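Local coordinates for protein pectate lyase/Amb allergen (Acidovorax citrulli, PDB 4HWV) that probably cleaves pectate in plant cell walls by calcium-dependent elimination, as a secreted polysaccharide lyase of family 1 with a calcium ion bound, at residues N90-G93 with Q94-Y98; V47-R50 with N51-I54; P435-L438 with T439-V442; P312-D315 with S316-R320. One frame throughout, in Å; residues are numbered along the deposited sequence. Where two conformers were deposited one is given.

Contact 1: N90-G93 with Q94-Y98; sequences NVDG and QLRPY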
# COMPACT_ATOMS: atom_id res chain seq x y z
N ASN A 90 9.17 12.17 6.29
CA ASN A 90 8.24 12.52 7.37
C ASN A 90 8.85 12.12 8.70
O ASN A 90 8.30 11.30 9.45
CB ASN A 90 6.87 11.87 7.13
CG ASN A 90 5.81 12.39 8.08
OD1 ASN A 90 5.67 13.60 8.27
ND2 ASN A 90 5.05 11.49 8.66
N VAL A 91 10.01 12.71 9.00
CA VAL A 91 10.76 12.40 10.23
C VAL A 91 11.31 13.68 10.85
O VAL A 91 11.50 14.69 10.14
CB VAL A 91 11.92 11.42 9.98
CG1 VAL A 91 11.40 10.14 9.30
CG2 VAL A 91 13.03 12.06 9.14
N ASP A 92 11.59 13.64 12.14
CA ASP A 92 12.12 14.81 12.83
C ASP A 92 13.65 14.89 12.72
O ASP A 92 14.26 14.13 11.95
CB ASP A 92 11.62 14.90 14.29
CG ASP A 92 12.18 13.79 15.17
OD1 ASP A 92 13.17 13.13 14.78
OD2 ASP A 92 11.66 13.60 16.29
N GLY A 93 14.26 15.82 13.45
CA GLY A 93 15.69 16.03 13.40
C GLY A 93 16.51 14.87 13.94
O GLY A 93 17.74 14.85 13.77
N GLN A 94 15.85 13.93 14.62
CA GLN A 94 16.48 12.72 15.15
C GLN A 94 16.12 11.51 14.28
O GLN A 94 16.43 10.38 14.63
CB GLN A 94 16.04 12.46 16.59
CG GLN A 94 16.45 13.55 17.58
CD GLN A 94 15.80 14.92 17.32
OE1 GLN A 94 16.49 15.90 17.00
NE2 GLN A 94 14.47 15.00 17.44
N LEU A 95 15.47 11.76 13.14
CA LEU A 95 15.01 10.72 12.21
C LEU A 95 13.89 9.87 12.80
O LEU A 95 13.62 8.79 12.30
CB LEU A 95 16.18 9.84 11.70
CG LEU A 95 17.36 10.63 11.11
CD1 LEU A 95 18.45 9.64 10.64
CD2 LEU A 95 16.91 11.58 10.01
N ARG A 96 13.22 10.37 13.83
CA ARG A 96 12.06 9.66 14.36
C ARG A 96 10.84 9.93 13.48
O ARG A 96 10.50 11.09 13.24
CB ARG A 96 11.74 10.11 15.78
CG ARG A 96 10.50 9.39 16.32
CD ARG A 96 10.20 9.76 17.75
NE ARG A 96 9.88 11.18 17.90
CZ ARG A 96 9.73 11.79 19.07
NH1 ARG A 96 9.85 11.10 20.19
NH2 ARG A 96 9.47 13.09 19.11
N PRO A 97 10.19 8.87 12.98
CA PRO A 97 8.96 9.06 12.18
C PRO A 97 7.92 9.89 12.92
O PRO A 97 7.58 9.63 14.08
CB PRO A 97 8.47 7.63 11.94
CG PRO A 97 9.74 6.81 11.99
CD PRO A 97 10.56 7.44 13.10
N TYR A 98 7.39 10.89 12.22
CA TYR A 98 6.30 11.69 12.77
C TYR A 98 5.01 10.89 12.83
O TYR A 98 4.84 9.88 12.13
CB TYR A 98 6.09 12.94 11.92
CG TYR A 98 6.74 14.16 12.50
CD1 TYR A 98 6.13 14.86 13.54
CD2 TYR A 98 7.95 14.64 12.02
CE1 TYR A 98 6.70 16.00 14.08
CE2 TYR A 98 8.54 15.79 12.56
CZ TYR A 98 7.90 16.46 13.59
OH TYR A 98 8.45 17.61 14.11
O HOH W 1 12.93 12.58 18.39
O HOH W 2 9.18 14.43 16.85

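Contact 2: V47-R50 with N51-I54; sequences VANR and NELI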
# COMPACT_ATOMS: atom_id res chain seq x y z
N VAL A 47 23.69 9.88 0.19
CA VAL A 47 22.84 10.16 1.33
C VAL A 47 21.79 9.06 1.55
O VAL A 47 21.30 8.45 0.60
CB VAL A 47 22.13 11.54 1.15
CG1 VAL A 47 23.19 12.64 0.97
CG2 VAL A 47 21.17 11.55 -0.02
N ALA A 48 21.46 8.84 2.82
CA ALA A 48 20.62 7.70 3.21
C ALA A 48 19.51 8.08 4.19
O ALA A 48 18.76 7.22 4.65
CB ALA A 48 21.49 6.57 3.80
N ASN A 49 19.40 9.37 4.51
CA ASN A 49 18.33 9.83 5.40
C ASN A 49 18.08 11.31 5.18
O ASN A 49 18.82 11.98 4.42
CB ASN A 49 18.67 9.52 6.88
CG ASN A 49 19.88 10.29 7.39
OD1 ASN A 49 19.89 11.52 7.35
ND2 ASN A 49 20.89 9.57 7.90
N ARG A 50 17.03 11.83 5.81
CA ARG A 50 16.59 13.19 5.58
C ARG A 50 17.65 14.23 5.96
O ARG A 50 17.84 15.23 5.26
CB ARG A 50 15.30 13.43 6.35
CG ARG A 50 14.71 14.85 6.19
CD ARG A 50 13.37 15.01 6.95
NE ARG A 50 12.83 16.35 6.78
CZ ARG A 50 13.25 17.42 7.48
NH1 ARG A 50 14.22 17.28 8.40
NH2 ARG A 50 12.73 18.62 7.23
N ASN A 51 18.34 14.00 7.08
CA ASN A 51 19.38 14.94 7.50
C ASN A 51 20.52 15.02 6.49
O ASN A 51 20.96 16.12 6.12
CB ASN A 51 19.94 14.57 8.88
CG ASN A 51 18.97 14.85 10.02
OD1 ASN A 51 18.03 15.62 9.88
ND2 ASN A 51 19.23 14.27 11.18
N GLU A 52 20.99 13.86 6.03
CA GLU A 52 22.08 13.84 5.05
C GLU A 52 21.67 14.48 3.73
O GLU A 52 22.45 15.21 3.12
CB GLU A 52 22.54 12.41 4.81
CG GLU A 52 23.21 11.77 6.04
CD GLU A 52 23.63 10.33 5.81
OE1 GLU A 52 23.34 9.78 4.73
OE2 GLU A 52 24.26 9.73 6.71
N LEU A 53 20.44 14.20 3.30
CA LEU A 53 19.94 14.81 2.07
C LEU A 53 19.93 16.35 2.19
O LEU A 53 20.41 17.06 1.29
CB LEU A 53 18.52 14.29 1.79
CG LEU A 53 17.82 14.99 0.62
CD1 LEU A 53 18.52 14.81 -0.72
CD2 LEU A 53 16.40 14.44 0.52
N ILE A 54 19.39 16.86 3.29
CA ILE A 54 19.37 18.30 3.51
C ILE A 54 20.78 18.89 3.56
O ILE A 54 21.05 19.92 2.93
CB ILE A 54 18.56 18.66 4.77
CG1 ILE A 54 17.08 18.37 4.52
CG2 ILE A 54 18.78 20.12 5.19
CD1 ILE A 54 16.25 18.29 5.79
O HOH W 3 23.52 10.08 9.27
O HOH W 4 15.42 14.99 9.52

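Contact 3: P435-L438 with T439-V442; sequences PADL and TAAV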
# COMPACT_ATOMS: atom_id res chain seq x y z
N PRO A 435 -7.00 3.85 -34.03
CA PRO A 435 -6.81 5.31 -33.97
C PRO A 435 -7.96 6.03 -33.27
O PRO A 435 -9.12 5.64 -33.37
CB PRO A 435 -6.75 5.70 -35.45
CG PRO A 435 -6.26 4.49 -36.15
CD PRO A 435 -6.91 3.34 -35.41
N ALA A 436 -7.60 7.10 -32.55
CA ALA A 436 -8.56 7.95 -31.85
C ALA A 436 -8.26 9.40 -32.17
O ALA A 436 -7.15 9.86 -31.99
CB ALA A 436 -8.47 7.71 -30.35
N ASP A 437 -9.26 10.12 -32.65
CA ASP A 437 -9.11 11.53 -32.97
C ASP A 437 -9.41 12.38 -31.73
O ASP A 437 -10.56 12.74 -31.48
CB ASP A 437 -10.05 11.92 -34.12
CG ASP A 437 -9.84 13.35 -34.61
OD1 ASP A 437 -9.16 14.14 -33.92
OD2 ASP A 437 -10.36 13.67 -35.71
N LEU A 438 -8.40 12.70 -30.95
CA LEU A 438 -8.64 13.45 -29.72
C LEU A 438 -9.04 14.88 -30.02
O LEU A 438 -9.79 15.48 -29.27
CB LEU A 438 -7.41 13.45 -28.80
CG LEU A 438 -6.91 12.07 -28.36
CD1 LEU A 438 -5.70 12.22 -27.43
CD2 LEU A 438 -8.01 11.24 -27.68
N THR A 439 -8.53 15.44 -31.12
CA THR A 439 -8.85 16.82 -31.46
C THR A 439 -10.35 17.01 -31.69
O THR A 439 -10.93 18.00 -31.24
CB THR A 439 -8.04 17.29 -32.68
OG1 THR A 439 -6.64 17.21 -32.39
CG2 THR A 439 -8.39 18.73 -33.03
N ALA A 440 -10.99 16.06 -32.36
CA ALA A 440 -12.43 16.11 -32.56
C ALA A 440 -13.17 16.10 -31.23
O ALA A 440 -14.15 16.83 -31.05
CB ALA A 440 -12.88 14.96 -33.46
N ALA A 441 -12.70 15.29 -30.29
CA ALA A 441 -13.31 15.27 -28.96
C ALA A 441 -13.13 16.60 -28.25
O ALA A 441 -14.04 17.10 -27.60
CB ALA A 441 -12.75 14.13 -28.13
N VAL A 442 -11.94 17.18 -28.38
CA VAL A 442 -11.69 18.47 -27.75
C VAL A 442 -12.62 19.55 -28.30
O VAL A 442 -13.15 20.37 -27.53
CB VAL A 442 -10.20 18.85 -27.86
CG1 VAL A 442 -9.96 20.32 -27.48
CG2 VAL A 442 -9.37 17.91 -26.98

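Contact 4: P312-D315 with S316-R320; sequences PGAD and SGNPR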
# COMPACT_ATOMS: atom_id res chain seq x y z
N PRO A 312 -5.29 35.02 -15.83
CA PRO A 312 -4.00 35.33 -16.45
C PRO A 312 -3.22 36.34 -15.63
O PRO A 312 -3.80 37.22 -14.99
CB PRO A 312 -4.38 35.94 -17.81
CG PRO A 312 -5.79 36.50 -17.60
CD PRO A 312 -6.43 35.59 -16.57
N GLY A 313 -1.91 36.23 -15.66
CA GLY A 313 -1.07 37.16 -14.94
C GLY A 313 0.37 36.71 -14.97
O GLY A 313 0.67 35.52 -15.11
N ALA A 314 1.27 37.67 -14.83
CA ALA A 314 2.70 37.37 -14.94
C ALA A 314 3.19 36.38 -13.89
O ALA A 314 4.13 35.65 -14.13
CB ALA A 314 3.52 38.66 -14.86
N ASP A 315 2.55 36.38 -12.74
CA ASP A 315 2.94 35.50 -11.63
C ASP A 315 2.48 34.06 -11.82
O ASP A 315 3.30 33.15 -11.86
CB ASP A 315 2.38 36.02 -10.30
CG ASP A 315 2.92 37.38 -9.91
OD1 ASP A 315 2.67 38.36 -10.63
OD2 ASP A 315 3.59 37.47 -8.86
N SER A 316 1.18 33.84 -11.95
CA SER A 316 0.64 32.48 -11.87
C SER A 316 -0.19 32.01 -13.07
O SER A 316 -0.64 30.87 -13.11
CB SER A 316 -0.15 32.30 -10.57
OG SER A 316 -1.21 33.24 -10.49
N GLY A 317 -0.40 32.87 -14.06
CA GLY A 317 -1.14 32.48 -15.25
C GLY A 317 -0.45 33.07 -16.46
O GLY A 317 -1.01 33.91 -17.18
N ASN A 318 0.78 32.60 -16.70
CA ASN A 318 1.68 33.26 -17.62
C ASN A 318 1.98 32.34 -18.80
O ASN A 318 2.63 31.31 -18.63
CB ASN A 318 2.97 33.62 -16.87
CG ASN A 318 3.94 34.45 -17.69
OD1 ASN A 318 3.96 34.38 -18.93
ND2 ASN A 318 4.75 35.25 -17.01
N PRO A 319 1.49 32.70 -20.00
CA PRO A 319 1.68 31.85 -21.18
C PRO A 319 3.10 31.84 -21.73
O PRO A 319 3.33 31.22 -22.76
CB PRO A 319 0.71 32.45 -22.20
CG PRO A 319 0.65 33.89 -21.84
CD PRO A 319 0.74 33.94 -20.32
N ARG A 320 4.02 32.52 -21.05
CA ARG A 320 5.45 32.45 -21.39
C ARG A 320 6.20 31.45 -20.52
O ARG A 320 7.39 31.20 -20.72
CB ARG A 320 6.06 33.86 -21.32
CG ARG A 320 5.32 34.80 -22.26
CD ARG A 320 5.67 36.26 -22.11
NE ARG A 320 4.90 37.02 -23.09
CZ ARG A 320 4.70 38.34 -23.04
NH1 ARG A 320 5.20 39.05 -22.04
NH2 ARG A 320 3.97 38.93 -23.99

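Contact 1: N90-G93 with Q94-Y98
Asp92 OD1 takes two backbone N-H groups, from Gln94 N at 2.8 Å and Arg96 N at 2.9 Å, which come to it from opposite faces of the carboxylate. A short acid suits the place because it can fold back over the turn that follows it; chi1 of 68° sets CG between the backbone N and the carbonyl carbon and so aims OD1 at the chain ahead. The other oxygen, OD2, forms a long salt bridge of 3.4 Å with Arg96 NE, and two waters fill in beside it, one shared with Gln94 NE2 and one with Arg96 NH2. Further out, Tyr98 lays its CE2 3.6 Å from Asp92 CB, while its N-H donates almost straight (172°) to Asn90 O. Asp92 N returns a bond to Arg96 O at 3.0 Å, and Val91 CG2 packs on Leu95 CD2. The second shell fixes the ends of these side chains: Tyr98 OH bonds to Asp67 O and its ring stacks on Tyr103, whose hydroxyl also bonds to Asn90 OD1, and Gln94 NE2 reaches Pro66 O. Arg96 NH1 forms a salt bridge with Asp266 of the second subunit, tying this loop to the dimer. With the 2.9 Å bond from Leu95 N to Asp92 O, this is an Asx turn at Asp92 laid over a type I beta turn, with a single bridge between Val91 and Pro97.

Contact 2: V47-R50 with N51-I54
Over one face of the Arg50 guanidinium lies Ile54 CD1, 3.4 Å above the plane and offset toward the rim; at the edge, in plane, sits a water that accepts from NH1 and donates to Asn51 OD1, while Asn51 ND2, the other end of that amide, bonds to Gly93 O. The arginine chain is extended from CG to NE, long enough to carry its charge away from the helix, where NH2 bonds to Val158 O and Gly68 O, while a branched isoleucine one turn on supplies the methyl that packs against it. The amide of Asn49 stands 45° from the carboxylate plane of Glu52, with another water bridging ND2 and OE2. Asn49 is the N-cap of helix 50-57: its OD1 accepts from Glu52 N at 2.9 Å and 168°, the donor tilted 33° from the carbonyl plane. Asparagine fits this position because its short amide, with CG between the backbone N and the carbonyl carbon, reaches an N-H of the first turn that has no helical carbonyl before it. Glu52 reaches back, OE1 accepting from Ala48 N at 2.8 Å. Beneath, Val47 sets CG2 4.2 Å from Leu53 CB, and both side chains rest on Ile81 of strand 79-83.

Contact 3: P435-L438 with T439-V442
Asp437 reaches forward to Ala440 in the first turn of helix 438-445 and meets it with both carboxylate oxygens. From CB the side chain runs with CG anti to the backbone N (chi1 -174°), which swings the acid toward the helix. CG comes 3.6 Å from Ala440 CB. One oxygen, OD1, accepts from Ala440 N at 3.1 Å; the bond is fairly straight, 162°, but the donor stands well above the carboxylate plane, 67° out of it. The same OD1 also lies 3.6 Å from Thr439 CB. The second oxygen, OD2, rests against the methyl of Ala440 at 3.6 Å, and the smallness of that alanine lets the carboxylate settle close to the backbone. A negative group here probably interacts favourably with the positive end of the helix dipole. Behind the cap, Leu438 O accepts from Val442 N at 2.9 Å, a regular helical bond, and the same Leu438 O lies 3.4 Å from Val442 CG2. Leu438 and Val442 turn their apolar side chains to Phe424 and Ala399, which suits residues of the buried side of the helix. Asp426 of strand 423-427 adds a second acid, its OD1 bonded to Thr439 OG1 and its OD2 to Leu438 N. The arrangement is an aspartate N-cap, here starting a short helix packed against strands 369-371, 399-401 and 423-427 of the right-handed parallel beta-helix.

Contact 4: P312-D315 with S316-R320
The chain doubles back on itself between Gly313 and Gly317, which form an antiparallel hydrogen-bonded pair: Gly313 N to Gly317 O is 2.9 Å and Gly317 N to Gly313 O is 3.0 Å. This is a tight reversal in the loop joining strands 302-306 and 324-327 of the parallel beta-helix, and an Asx turn follows directly on it. Two glycines suit the close pairing: Gly317, without a side chain, can lie close against Pro312 CA, and Gly313 has phi of 172°, a backbone shape that residues with side chains rarely adopt. Pro312 adds a CA-H...O contact to Gly317 O at 3.4 Å, while its ring leans on Arg407, Asp410 and Cys411 of helix 405-414. Asn318 does the side-chain work, and an amide suits it because one end donates and the other accepts. With CG anti to the backbone N (chi1 -174°), its amide extends beside Ala314, whose carbonyl oxygen also accepts from His286 NE2. Asn318 CB meanwhile lies 3.5 Å from Gly313 O. At the far end, Arg320 is held by a salt bridge from NE to Glu419. Asn318 ND2 donates to Ala314 O at 3.0 Å with the acceptor close to the amide plane, and OD1 of the same amide accepts from Arg320 N at 2.8 Å.

How the contacts relate
Contacts 1 and 2 are neighbours, their centres 11 Å apart: Gly93 O probably accepts from Asn51 ND2, and Leu95 packs on Asn49, so the 90-98 loop rests on the start of helix 50-57. Contact 3 lies on the opposite side of the chain's centre from both, and contact 4 lies about 17 Å from contact 3 between nearest atoms. Contacts 2 and 3 solve one problem, a helix start, with asparagine and aspartate; contacts 1 and 4 are reversals without regular structure, one organised by a carboxylate, the other by glycines and an amide. All four lie outward, centres 20 to 26 Å from the chain's centre, part buried, part exposed; contact 1 alone touches the second subunit.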